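Local structure of lovastatin nonaketide synthase mokA (Monascus pilosus, 6AD3) at residues Ile97-Gly108 with Ala452-Arg463. The protein is the condensation domain of a polyketide synthase that catalyses the iterative nine-step assembly of the lovastatin (monacolin K) nonaketide. The protein carries 1 engineered substitution. Numbering follows the deposited sequence.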
ATOM      1  N   ILE A  97      14.252   5.168  -0.742  1.00 15.96           N
ATOM      2  CA  ILE A  97      13.576   3.856  -0.908  1.00 14.81           C
ATOM      3  C   ILE A  97      12.095   3.955  -0.567  1.00 14.59           C
ATOM      4  O   ILE A  97      11.338   3.032  -0.843  1.00 14.58           O
ATOM      5  CB  ILE A  97      14.238   2.729  -0.035  1.00 16.92           C
ATOM      6  CG1 ILE A  97      14.080   3.024   1.438  1.00 17.87           C
ATOM      7  CG2 ILE A  97      15.707   2.534  -0.371  1.00 20.05           C
ATOM      8  CD1 ILE A  97      14.444   1.851   2.314  1.00 21.01           C
ATOM      9  N   PHE A  98      11.671   5.058   0.055  1.00 14.44           N
ATOM     10  CA  PHE A  98      10.258   5.236   0.455  1.00 15.03           C
ATOM     11  C   PHE A  98       9.514   6.166  -0.501  1.00 14.72           C
ATOM     12  O   PHE A  98       8.355   6.520  -0.275  1.00 15.34           O
ATOM     13  CB  PHE A  98      10.154   5.778   1.876  1.00 16.84           C
ATOM     14  CG  PHE A  98      10.749   4.888   2.915  1.00 17.23           C
ATOM     15  CD1 PHE A  98      10.387   3.567   3.015  1.00 20.30           C
ATOM     16  CD2 PHE A  98      11.742   5.367   3.757  1.00 19.83           C
ATOM     17  CE1 PHE A  98      11.013   2.715   3.920  1.00 21.23           C
ATOM     18  CE2 PHE A  98      12.371   4.528   4.659  1.00 23.65           C
ATOM     19  CZ  PHE A  98      11.936   3.223   4.810  1.00 22.87           C
ATOM     20  N   ASN A  99      10.118   6.445  -1.642  1.00 13.01           N
ATOM     21  CA  ASN A  99       9.395   7.093  -2.710  1.00 14.82           C
ATOM     22  C   ASN A  99       8.279   6.179  -3.242  1.00 12.76           C
ATOM     23  O   ASN A  99       8.371   4.948  -3.170  1.00 13.97           O
ATOM     24  CB  ASN A  99      10.323   7.421  -3.885  1.00 13.22           C
ATOM     25  CG  ASN A  99      11.307   8.565  -3.585  1.00 15.80           C
ATOM     26  OD1 ASN A  99      11.295   9.205  -2.527  1.00 17.30           O
ATOM     27  ND2 ASN A  99      12.178   8.828  -4.571  1.00 14.64           N
ATOM     28  N   ASN A 100       7.235   6.805  -3.787  1.00 13.13           N
ATOM     29  CA  ASN A 100       6.149   6.080  -4.453  1.00 13.59           C
ATOM     30  C   ASN A 100       5.896   6.694  -5.808  1.00 13.53           C
ATOM     31  O   ASN A 100       5.818   7.938  -5.947  1.00 15.23           O
ATOM     32  CB  ASN A 100       4.869   6.172  -3.628  1.00 11.42           C
ATOM     33  CG  ASN A 100       5.049   5.723  -2.212  1.00 12.61           C
ATOM     34  OD1 ASN A 100       4.936   4.528  -1.916  1.00 13.19           O
ATOM     35  ND2 ASN A 100       5.408   6.651  -1.327  1.00 13.87           N
ATOM     36  N   THR A 101       5.794   5.859  -6.833  1.00 11.90           N
ATOM     37  CA  THR A 101       5.727   6.340  -8.200  1.00 11.74           C
ATOM     38  C   THR A 101       4.794   5.481  -9.053  1.00 15.44           C
ATOM     39  O   THR A 101       5.017   4.288  -9.205  1.00 17.59           O
ATOM     40  CB  THR A 101       7.136   6.372  -8.843  1.00 13.88           C
ATOM     41  OG1 THR A 101       8.105   6.886  -7.920  1.00 13.68           O
ATOM     42  CG2 THR A 101       7.148   7.225 -10.117  1.00 17.40           C
ATOM     43  N   ILE A 102       3.707   6.084  -9.535  1.00 14.71           N
ATOM     44  CA  ILE A 102       2.652   5.361 -10.255  1.00 14.92           C
ATOM     45  C   ILE A 102       2.530   5.967 -11.648  1.00 16.08           C
ATOM     46  O   ILE A 102       2.241   7.169 -11.774  1.00 14.41           O
ATOM     47  CB  ILE A 102       1.284   5.510  -9.558  1.00 17.90           C
ATOM     48  CG1 ILE A 102       1.393   5.133  -8.091  1.00 20.25           C
ATOM     49  CG2 ILE A 102       0.237   4.621 -10.250  1.00 17.52           C
ATOM     50  CD1 ILE A 102       1.892   3.704  -7.828  1.00 22.65           C
ATOM     51  N   GLY A 103       2.813   5.154 -12.688  1.00 15.92           N
ATOM     52  CA  GLY A 103       2.741   5.626 -14.078  1.00 14.22           C
ATOM     53  C   GLY A 103       1.569   4.988 -14.828  1.00 16.52           C
ATOM     54  O   GLY A 103       1.344   3.801 -14.717  1.00 18.84           O
ATOM     55  N   MET A 104       0.752   5.797 -15.466  1.00 14.08           N
ATOM     56  CA  MET A 104      -0.333   5.302 -16.256  1.00 15.31           C
ATOM     57  C   MET A 104      -0.106   5.641 -17.731  1.00 17.02           C
ATOM     58  O   MET A 104      -0.170   6.815 -18.136  1.00 16.51           O
ATOM     59  CB  MET A 104      -1.656   5.864 -15.783  1.00 18.95           C
ATOM     60  CG  MET A 104      -2.858   5.169 -16.458  1.00 27.15           C
ATOM     61  SD  MET A 104      -3.021   3.345 -16.236  1.00 37.71           S
ATOM     62  CE  MET A 104      -3.672   3.248 -14.568  1.00 43.54           C
ATOM     63  N   PHE A 105       0.111   4.604 -18.514  1.00 16.99           N
ATOM     64  CA  PHE A 105       0.190   4.738 -19.982  1.00 17.48           C
ATOM     65  C   PHE A 105      -1.202   4.998 -20.511  1.00 18.20           C
ATOM     66  O   PHE A 105      -2.153   4.305 -20.133  1.00 19.34           O
ATOM     67  CB  PHE A 105       0.747   3.459 -20.607  1.00 17.25           C
ATOM     68  CG  PHE A 105       2.192   3.266 -20.383  1.00 18.49           C
ATOM     69  CD1 PHE A 105       3.112   4.007 -21.082  1.00 17.94           C
ATOM     70  CD2 PHE A 105       2.649   2.350 -19.442  1.00 21.44           C
ATOM     71  CE1 PHE A 105       4.473   3.794 -20.911  1.00 20.58           C
ATOM     72  CE2 PHE A 105       3.991   2.213 -19.187  1.00 22.50           C
ATOM     73  CZ  PHE A 105       4.911   2.855 -19.989  1.00 23.26           C
ATOM     74  N   MET A 106      -1.344   6.026 -21.350  1.00 19.27           N
ATOM     75  CA  MET A 106      -2.619   6.319 -21.975  1.00 20.35           C
ATOM     76  C   MET A 106      -2.443   6.808 -23.385  1.00 19.18           C
ATOM     77  O   MET A 106      -1.428   7.419 -23.715  1.00 17.21           O
ATOM     78  CB  MET A 106      -3.482   7.318 -21.162  1.00 24.34           C
ATOM     79  CG  MET A 106      -2.801   8.565 -20.625  1.00 31.16           C
ATOM     80  SD  MET A 106      -3.706   9.297 -19.205  1.00 28.13           S
ATOM     81  CE  MET A 106      -3.296   8.178 -17.922  1.00 33.42           C
ATOM     82  N   THR A 107      -3.460   6.567 -24.201  1.00 19.07           N
ATOM     83  CA  THR A 107      -3.373   6.824 -25.621  1.00 22.41           C
ATOM     84  C   THR A 107      -4.558   7.683 -26.040  1.00 23.21           C
ATOM     85  O   THR A 107      -5.687   7.306 -25.814  1.00 25.93           O
ATOM     86  CB  THR A 107      -3.381   5.533 -26.462  1.00 23.73           C
ATOM     87  OG1 THR A 107      -2.275   4.698 -26.099  1.00 22.40           O
ATOM     88  CG2 THR A 107      -3.270   5.873 -27.950  1.00 26.55           C
ATOM     89  N   GLY A 108      -4.293   8.855 -26.595  1.00 22.59           N
ATOM     90  CA  GLY A 108      -5.359   9.735 -26.979  1.00 23.00           C
ATOM     91  C   GLY A 108      -5.075  11.167 -26.636  1.00 23.46           C
ATOM     92  O   GLY A 108      -4.168  11.461 -25.848  1.00 21.29           O
ATOM     93  N   ALA A 452      -7.875  10.476 -23.801  1.00 24.41           N
ATOM     94  CA  ALA A 452      -6.886   9.447 -23.638  1.00 25.02           C
ATOM     95  C   ALA A 452      -7.502   8.281 -22.863  1.00 26.14           C
ATOM     96  O   ALA A 452      -8.088   8.478 -21.814  1.00 25.80           O
ATOM     97  CB  ALA A 452      -5.683   9.996 -22.916  1.00 23.87           C
ATOM     98  N   LYS A 453      -7.214   7.071 -23.314  1.00 29.89           N
ATOM     99  CA  LYS A 453      -7.628   5.878 -22.610  1.00 31.59           C
ATOM    100  C   LYS A 453      -6.411   5.191 -22.022  1.00 25.68           C
ATOM    101  O   LYS A 453      -5.431   4.946 -22.713  1.00 23.52           O
ATOM    102  CB  LYS A 453      -8.342   4.928 -23.567  1.00 40.27           C
ATOM    103  CG  LYS A 453      -9.664   5.476 -24.107  1.00 53.66           C
ATOM    104  CD  LYS A 453     -10.683   4.362 -24.328  1.00 60.14           C
ATOM    105  CE  LYS A 453     -11.983   4.630 -23.589  1.00 68.33           C
ATOM    106  NZ  LYS A 453     -13.072   4.999 -24.532  1.00 71.99           N
ATOM    107  N   MET A 454      -6.541   4.738 -20.790  1.00 24.88           N
ATOM    108  CA  MET A 454      -5.468   4.022 -20.142  1.00 23.29           C
ATOM    109  C   MET A 454      -5.298   2.643 -20.647  1.00 23.43           C
ATOM    110  O   MET A 454      -6.263   1.946 -20.923  1.00 28.74           O
ATOM    111  CB  MET A 454      -5.687   3.952 -18.642  1.00 24.84           C
ATOM    112  CG  MET A 454      -6.184   5.200 -18.088  1.00 28.05           C
ATOM    113  SD  MET A 454      -6.823   4.856 -16.471  1.00 38.00           S
ATOM    114  CE  MET A 454      -6.755   6.493 -15.775  1.00 30.78           C
ATOM    115  N   THR A 455      -4.063   2.215 -20.748  1.00 22.12           N
ATOM    116  CA  THR A 455      -3.786   0.897 -21.270  1.00 23.36           C
ATOM    117  C   THR A 455      -3.042   0.009 -20.261  1.00 24.14           C
ATOM    118  O   THR A 455      -3.020  -1.198 -20.396  1.00 21.68           O
ATOM    119  CB  THR A 455      -2.964   1.004 -22.564  1.00 26.28           C
ATOM    120  OG1 THR A 455      -1.735   1.676 -22.286  1.00 20.60           O
ATOM    121  CG2 THR A 455      -3.732   1.781 -23.639  1.00 26.35           C
ATOM    122  N   GLU A 456      -2.283   0.611 -19.349  1.00 22.14           N
ATOM    123  CA  GLU A 456      -1.249  -0.134 -18.603  1.00 21.71           C
ATOM    124  C   GLU A 456      -0.755   0.726 -17.449  1.00 24.14           C
ATOM    125  O   GLU A 456      -0.574   1.930 -17.620  1.00 20.62           O
ATOM    126  CB  GLU A 456      -0.068  -0.439 -19.479  1.00 21.00           C
ATOM    127  CG  GLU A 456       0.938  -1.337 -18.828  1.00 26.89           C
ATOM    128  CD  GLU A 456       2.203  -1.499 -19.643  1.00 34.05           C
ATOM    129  OE1 GLU A 456       2.171  -1.193 -20.841  1.00 32.77           O
ATOM    130  OE2 GLU A 456       3.186  -2.047 -19.100  1.00 35.94           O
ATOM    131  N   VAL A 457      -0.575   0.121 -16.276  1.00 20.05           N
ATOM    132  CA  VAL A 457       0.013   0.856 -15.130  1.00 20.68           C
ATOM    133  C   VAL A 457       1.383   0.267 -14.771  1.00 22.15           C
ATOM    134  O   VAL A 457       1.642  -0.927 -14.984  1.00 22.53           O
ATOM    135  CB  VAL A 457      -0.917   0.818 -13.894  1.00 24.06           C
ATOM    136  CG1 VAL A 457      -1.095  -0.614 -13.415  1.00 37.57           C
ATOM    137  CG2 VAL A 457      -0.365   1.694 -12.766  1.00 25.46           C
ATOM    138  N   ILE A 458       2.313   1.132 -14.395  1.00 17.78           N
ATOM    139  CA  ILE A 458       3.604   0.727 -13.826  1.00 22.64           C
ATOM    140  C   ILE A 458       3.558   1.315 -12.423  1.00 20.92           C
ATOM    141  O   ILE A 458       3.329   2.511 -12.268  1.00 18.46           O
ATOM    142  CB  ILE A 458       4.834   1.442 -14.447  1.00 30.79           C
ATOM    143  CG1 ILE A 458       4.578   1.985 -15.812  1.00 40.18           C
ATOM    144  CG2 ILE A 458       6.097   0.610 -14.338  1.00 28.52           C
ATOM    145  CD1 ILE A 458       5.815   2.656 -16.383  1.00 47.56           C
ATOM    146  N   ALA A 459       3.774   0.485 -11.415  1.00 16.63           N
ATOM    147  CA  ALA A 459       3.698   0.918 -10.032  1.00 14.59           C
ATOM    148  C   ALA A 459       4.956   0.556  -9.291  1.00 16.94           C
ATOM    149  O   ALA A 459       5.389  -0.591  -9.292  1.00 15.27           O
ATOM    150  CB  ALA A 459       2.496   0.268  -9.345  1.00 17.27           C
ATOM    151  N   THR A 460       5.566   1.544  -8.673  1.00 14.59           N
ATOM    152  CA  THR A 460       6.704   1.287  -7.782  1.00 14.60           C
ATOM    153  C   THR A 460       6.416   1.962  -6.424  1.00 13.73           C
ATOM    154  O   THR A 460       6.706   3.135  -6.211  1.00 15.07           O
ATOM    155  CB  THR A 460       8.032   1.807  -8.395  1.00 15.17           C
ATOM    156  OG1 THR A 460       8.177   1.292  -9.729  1.00 15.74           O
ATOM    157  CG2 THR A 460       9.192   1.412  -7.562  1.00 16.32           C
ATOM    158  N   ARG A 461       5.842   1.192  -5.522  1.00 13.13           N
ATOM    159  CA  ARG A 461       5.572   1.644  -4.172  1.00 13.71           C
ATOM    160  C   ARG A 461       6.838   1.547  -3.320  1.00 15.45           C
ATOM    161  O   ARG A 461       7.774   0.805  -3.663  1.00 13.83           O
ATOM    162  CB  ARG A 461       4.489   0.756  -3.560  1.00 14.26           C
ATOM    163  CG  ARG A 461       3.155   0.886  -4.245  1.00 14.93           C
ATOM    164  CD  ARG A 461       2.109  -0.024  -3.619  1.00 17.51           C
ATOM    165  NE  ARG A 461       1.798   0.391  -2.270  1.00 19.44           N
ATOM    166  CZ  ARG A 461       0.940  -0.245  -1.476  1.00 22.96           C
ATOM    167  NH1 ARG A 461       0.297  -1.314  -1.906  1.00 18.18           N
ATOM    168  NH2 ARG A 461       0.756   0.178  -0.244  1.00 22.12           N
ATOM    169  N   GLU A 462       6.850   2.265  -2.207  1.00 15.32           N
ATOM    170  CA  GLU A 462       7.951   2.238  -1.269  1.00 13.85           C
ATOM    171  C   GLU A 462       8.303   0.826  -0.893  1.00 14.25           C
ATOM    172  O   GLU A 462       7.436  -0.029  -0.813  1.00 13.09           O
ATOM    173  CB  GLU A 462       7.600   3.012   0.013  1.00 13.56           C
ATOM    174  CG  GLU A 462       6.404   2.424   0.773  1.00 14.76           C
ATOM    175  CD  GLU A 462       6.146   3.075   2.111  1.00 18.37           C
ATOM    176  OE1 GLU A 462       6.909   3.987   2.486  1.00 18.24           O
ATOM    177  OE2 GLU A 462       5.109   2.754   2.735  1.00 14.70           O
ATOM    178  N   ARG A 463       9.567   0.626  -0.524  1.00 12.39           N
ATOM    179  CA  ARG A 463       9.980  -0.625   0.110  1.00 14.17           C
ATOM    180  C   ARG A 463       9.361  -0.716   1.487  1.00 15.06           C
ATOM    181  O   ARG A 463       8.991   0.303   2.079  1.00 14.75           O
ATOM    182  CB  ARG A 463      11.501  -0.698   0.244  1.00 14.99           C
ATOM    183  CG  ARG A 463      12.217  -0.748  -1.091  1.00 14.78           C
ATOM    184  CD  ARG A 463      13.717  -0.975  -0.899  1.00 15.60           C
ATOM    185  NE  ARG A 463      14.454  -0.846  -2.152  1.00 17.90           N
ATOM    186  CZ  ARG A 463      15.789  -0.837  -2.235  1.00 19.95           C
ATOM    187  NH1 ARG A 463      16.551  -1.043  -1.153  1.00 19.39           N
ATOM    188  NH2 ARG A 463      16.367  -0.755  -3.421  1.00 21.95           N
TER
HETATM  189  O   HOH W   1       2.804   2.767  -1.045  1.00 21.88           O
HETATM  190  O   HOH W   2       8.881   4.823  -6.486  1.00 12.60           O
HETATM  191  O   HOH W   3      -1.356   3.868 -23.714  1.00 22.94           O
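Asn-100 OD1 is gripped twice: Glu-462 N donates to it at 3.0 Å, standing 48° out of the amide plane, and a water that also accepts from Arg-461 NE donates to it. A chi2 of -86° turns OD1 to Glu-462 N. Next to it, Glu-462 OE1 lies 3.5 Å from Phe-98 CD1, carboxylate and ring steeply inclined; its OE2 forms a salt bridge with Arg-208. From here the two strands pair antiparallel, and the Gly-103 N to Ile-458 O bond is short and straight (2.7 Å, 172°). The register slips by one residue after Phe-105, a beta bulge at which Phe-105 O accepts from Thr-455 N (2.9 Å). On the face bearing Phe-105, Ile-458 CD1 meets ring atom CE2 at 3.4 Å, approaching obliquely, and Glu-456 runs alongside the ring to a salt bridge with Arg-165, which also makes a cation-pi contact with Phe-105. On the opposite face, chi1 and chi2 place Met-104 SD 3.6 Å from Met-454 CB, while the bend at chi3 sends CE to Val-457 CB (3.7 Å). Strand 453-460, between 435-440 and 468-473 of the C-terminal sheet, crosses over to edge the N-terminal one, as in chloramphenicol acetyltransferase-like folds; 100-107 bonds onward to strand 199-206, helix 165-176 packs against the Thr-101 and Ile-458 face, and helix 213-227 against the methionines.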